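Ethylbenzene dehydrogenase alpha-subunit (Aromatoleum aromaticum, PDB 2IVF) is the alpha subunit of a molybdenum enzyme of the molybdopterin oxidoreductase family, and binds molybdenum, two molybdopterin guanine dinucleotide cofactors and an iron/sulfur cluster. Local coordinates at residues M237-N243 with P791-M795. Sequence-based numbering, arbitrary orientation.
Sequences MGYSADN and PIYPM
Two buried loops of the molybdopterin oxidoreductase fold run antiparallel here, one leading from helix 226-232 toward strand 249-253, the other entering helix 796-800. Ser240 and Ile792 join them through a pair of hydrogen bonds. The backbone N of Ser240 donates to Ile792 O over 3.1 Å. In return, Ile792 N donates to Ser240 OG at 2.9 Å. The hydroxyl in turn donates a hydrogen bond to Asp242 OD1 (2.6 Å), and the two bonds that hold OG should restrict its rotation. The Ser240 torsion (chi1 56°) sets OG between its own backbone N and carbonyl carbon, facing Ile792. Ile792 O is also approached by Tyr239 CA, a CA-H...O contact of 3.1 Å. The Tyr239 ring turns away from the partner loop, and its OH bonds to Ser442 O of strand 440-444.

At one end, the Pro791 and Asp242 side chains cross at about a right angle, with Pro791 CB 3.3 Å from Asp242 OD1. Asp242 OD2 holds a glycerol, probably from the crystallisation liquor. The Asn243 and Tyr793 side chains also cross at about a right angle, yet the amide and ring planes are 14° apart. Asn243 OD1 lies 3.7 Å from Tyr793 CB, while ND2 and OD1 bond to Thr476 O and Gly475 N.

The other end is mostly apolar between side chains. Pro794 has no N-H to offer Gly238 O, and its CD packs against that oxygen instead. Met237 CB meets Pro794 CB at 3.7 Å. Both methionines bend at chi3 and touch Phe232, and Met237 SD rests 3.6 Å from Met795 CG.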
loop_
_atom_site.group_PDB
_atom_site.type_symbol
_atom_site.label_atom_id
_atom_site.label_comp_id
_atom_site.label_asym_id
_atom_site.label_seq_id
_atom_site.Cartn_x
_atom_site.Cartn_y
_atom_site.Cartn_z
ATOM N N MET A 237 -24.044 -2.526 -5.025
ATOM C CA MET A 237 -23.975 -3.758 -5.816
ATOM C C MET A 237 -22.518 -4.097 -5.845
ATOM O O MET A 237 -21.691 -3.197 -5.832
ATOM C CB MET A 237 -24.473 -3.532 -7.220
ATOM C CG MET A 237 -25.898 -2.950 -7.270
ATOM S SD MET A 237 -26.341 -2.632 -8.980
ATOM C CE MET A 237 -25.449 -1.104 -9.261
ATOM N N GLY A 238 -22.192 -5.386 -5.885
ATOM C CA GLY A 238 -20.822 -5.764 -6.035
ATOM C C GLY A 238 -20.581 -7.156 -6.569
ATOM O O GLY A 238 -21.498 -7.942 -6.760
ATOM N N TYR A 239 -19.302 -7.464 -6.777
ATOM C CA TYR A 239 -18.918 -8.802 -7.073
ATOM C C TYR A 239 -17.754 -9.161 -6.191
ATOM O O TYR A 239 -17.127 -8.287 -5.572
ATOM C CB TYR A 239 -18.568 -8.941 -8.558
ATOM C CG TYR A 239 -17.476 -8.018 -9.097
ATOM C CD1 TYR A 239 -17.778 -6.844 -9.719
ATOM C CD2 TYR A 239 -16.149 -8.390 -9.063
ATOM C CE1 TYR A 239 -16.813 -6.053 -10.267
ATOM C CE2 TYR A 239 -15.165 -7.612 -9.600
ATOM C CZ TYR A 239 -15.481 -6.434 -10.202
ATOM O OH TYR A 239 -14.473 -5.627 -10.755
ATOM N N SER A 240 -17.489 -10.465 -6.107
ATOM C CA SER A 240 -16.322 -10.955 -5.424
ATOM C C SER A 240 -15.203 -11.074 -6.469
ATOM O O SER A 240 -15.479 -11.284 -7.643
ATOM C CB SER A 240 -16.577 -12.300 -4.759
ATOM O OG SER A 240 -17.043 -13.323 -5.665
ATOM N N ALA A 241 -13.956 -10.990 -6.021
ATOM C CA ALA A 241 -12.826 -10.827 -6.959
ATOM C C ALA A 241 -12.711 -11.980 -7.943
ATOM O O ALA A 241 -12.208 -11.771 -9.071
ATOM C CB ALA A 241 -11.526 -10.612 -6.218
ATOM N N ASP A 242 -13.141 -13.176 -7.519
ATOM C CA ASP A 242 -13.057 -14.375 -8.372
ATOM C C ASP A 242 -14.076 -14.317 -9.521
ATOM O O ASP A 242 -13.943 -15.070 -10.474
ATOM C CB ASP A 242 -13.157 -15.689 -7.580
ATOM C CG ASP A 242 -14.448 -15.815 -6.746
ATOM O OD1 ASP A 242 -15.206 -14.819 -6.691
ATOM O OD2 ASP A 242 -14.661 -16.873 -6.087
ATOM N N ASN A 243 -15.018 -13.356 -9.461
ATOM C CA ASN A 243 -15.955 -13.082 -10.572
ATOM C C ASN A 243 -15.191 -12.709 -11.851
ATOM O O ASN A 243 -15.631 -13.038 -12.964
ATOM C CB ASN A 243 -16.898 -11.947 -10.222
ATOM C CG ASN A 243 -18.010 -11.739 -11.255
ATOM O OD1 ASN A 243 -18.702 -12.680 -11.630
ATOM N ND2 ASN A 243 -18.194 -10.497 -11.692
ATOM N N PRO A 791 -18.899 -17.270 -7.508
ATOM C CA PRO A 791 -18.616 -15.873 -7.367
ATOM C C PRO A 791 -19.875 -15.001 -7.231
ATOM O O PRO A 791 -20.944 -15.298 -7.789
ATOM C CB PRO A 791 -17.818 -15.529 -8.630
ATOM C CG PRO A 791 -17.209 -16.792 -9.064
ATOM C CD PRO A 791 -18.243 -17.834 -8.710
ATOM N N ILE A 792 -19.743 -14.031 -6.346
ATOM C CA ILE A 792 -20.768 -13.044 -6.091
ATOM C C ILE A 792 -20.793 -12.151 -7.301
ATOM O O ILE A 792 -19.765 -11.736 -7.711
ATOM C CB ILE A 792 -20.449 -12.237 -4.831
ATOM C CG1 ILE A 792 -20.612 -13.126 -3.585
ATOM C CG2 ILE A 792 -21.390 -10.979 -4.717
ATOM C CD1 ILE A 792 -20.121 -12.517 -2.293
ATOM N N TYR A 793 -21.971 -11.890 -7.864
ATOM C CA TYR A 793 -22.121 -10.858 -8.908
ATOM C C TYR A 793 -23.523 -10.272 -8.730
ATOM O O TYR A 793 -24.422 -10.937 -8.211
ATOM C CB TYR A 793 -21.948 -11.420 -10.342
ATOM C CG TYR A 793 -23.013 -12.385 -10.758
ATOM C CD1 TYR A 793 -22.873 -13.745 -10.506
ATOM C CD2 TYR A 793 -24.155 -11.971 -11.428
ATOM C CE1 TYR A 793 -23.832 -14.642 -10.907
ATOM C CE2 TYR A 793 -25.138 -12.849 -11.779
ATOM C CZ TYR A 793 -24.965 -14.182 -11.543
ATOM O OH TYR A 793 -25.917 -15.055 -11.906
ATOM N N PRO A 794 -23.696 -9.016 -9.126
ATOM C CA PRO A 794 -24.988 -8.357 -8.879
ATOM C C PRO A 794 -25.958 -8.378 -10.028
ATOM O O PRO A 794 -25.608 -8.738 -11.147
ATOM C CB PRO A 794 -24.561 -6.906 -8.627
ATOM C CG PRO A 794 -23.506 -6.706 -9.660
ATOM C CD PRO A 794 -22.744 -8.080 -9.750
ATOM N N MET A 795 -27.189 -7.982 -9.717
ATOM C CA MET A 795 -28.230 -7.626 -10.671
ATOM C C MET A 795 -28.934 -8.793 -11.319
ATOM O O MET A 795 -29.772 -8.591 -12.220
ATOM C CB MET A 795 -27.715 -6.642 -11.713
ATOM C CG MET A 795 -27.053 -5.411 -11.097
ATOM S SD MET A 795 -26.565 -4.211 -12.334
ATOM C CE MET A 795 -28.163 -3.576 -12.814
#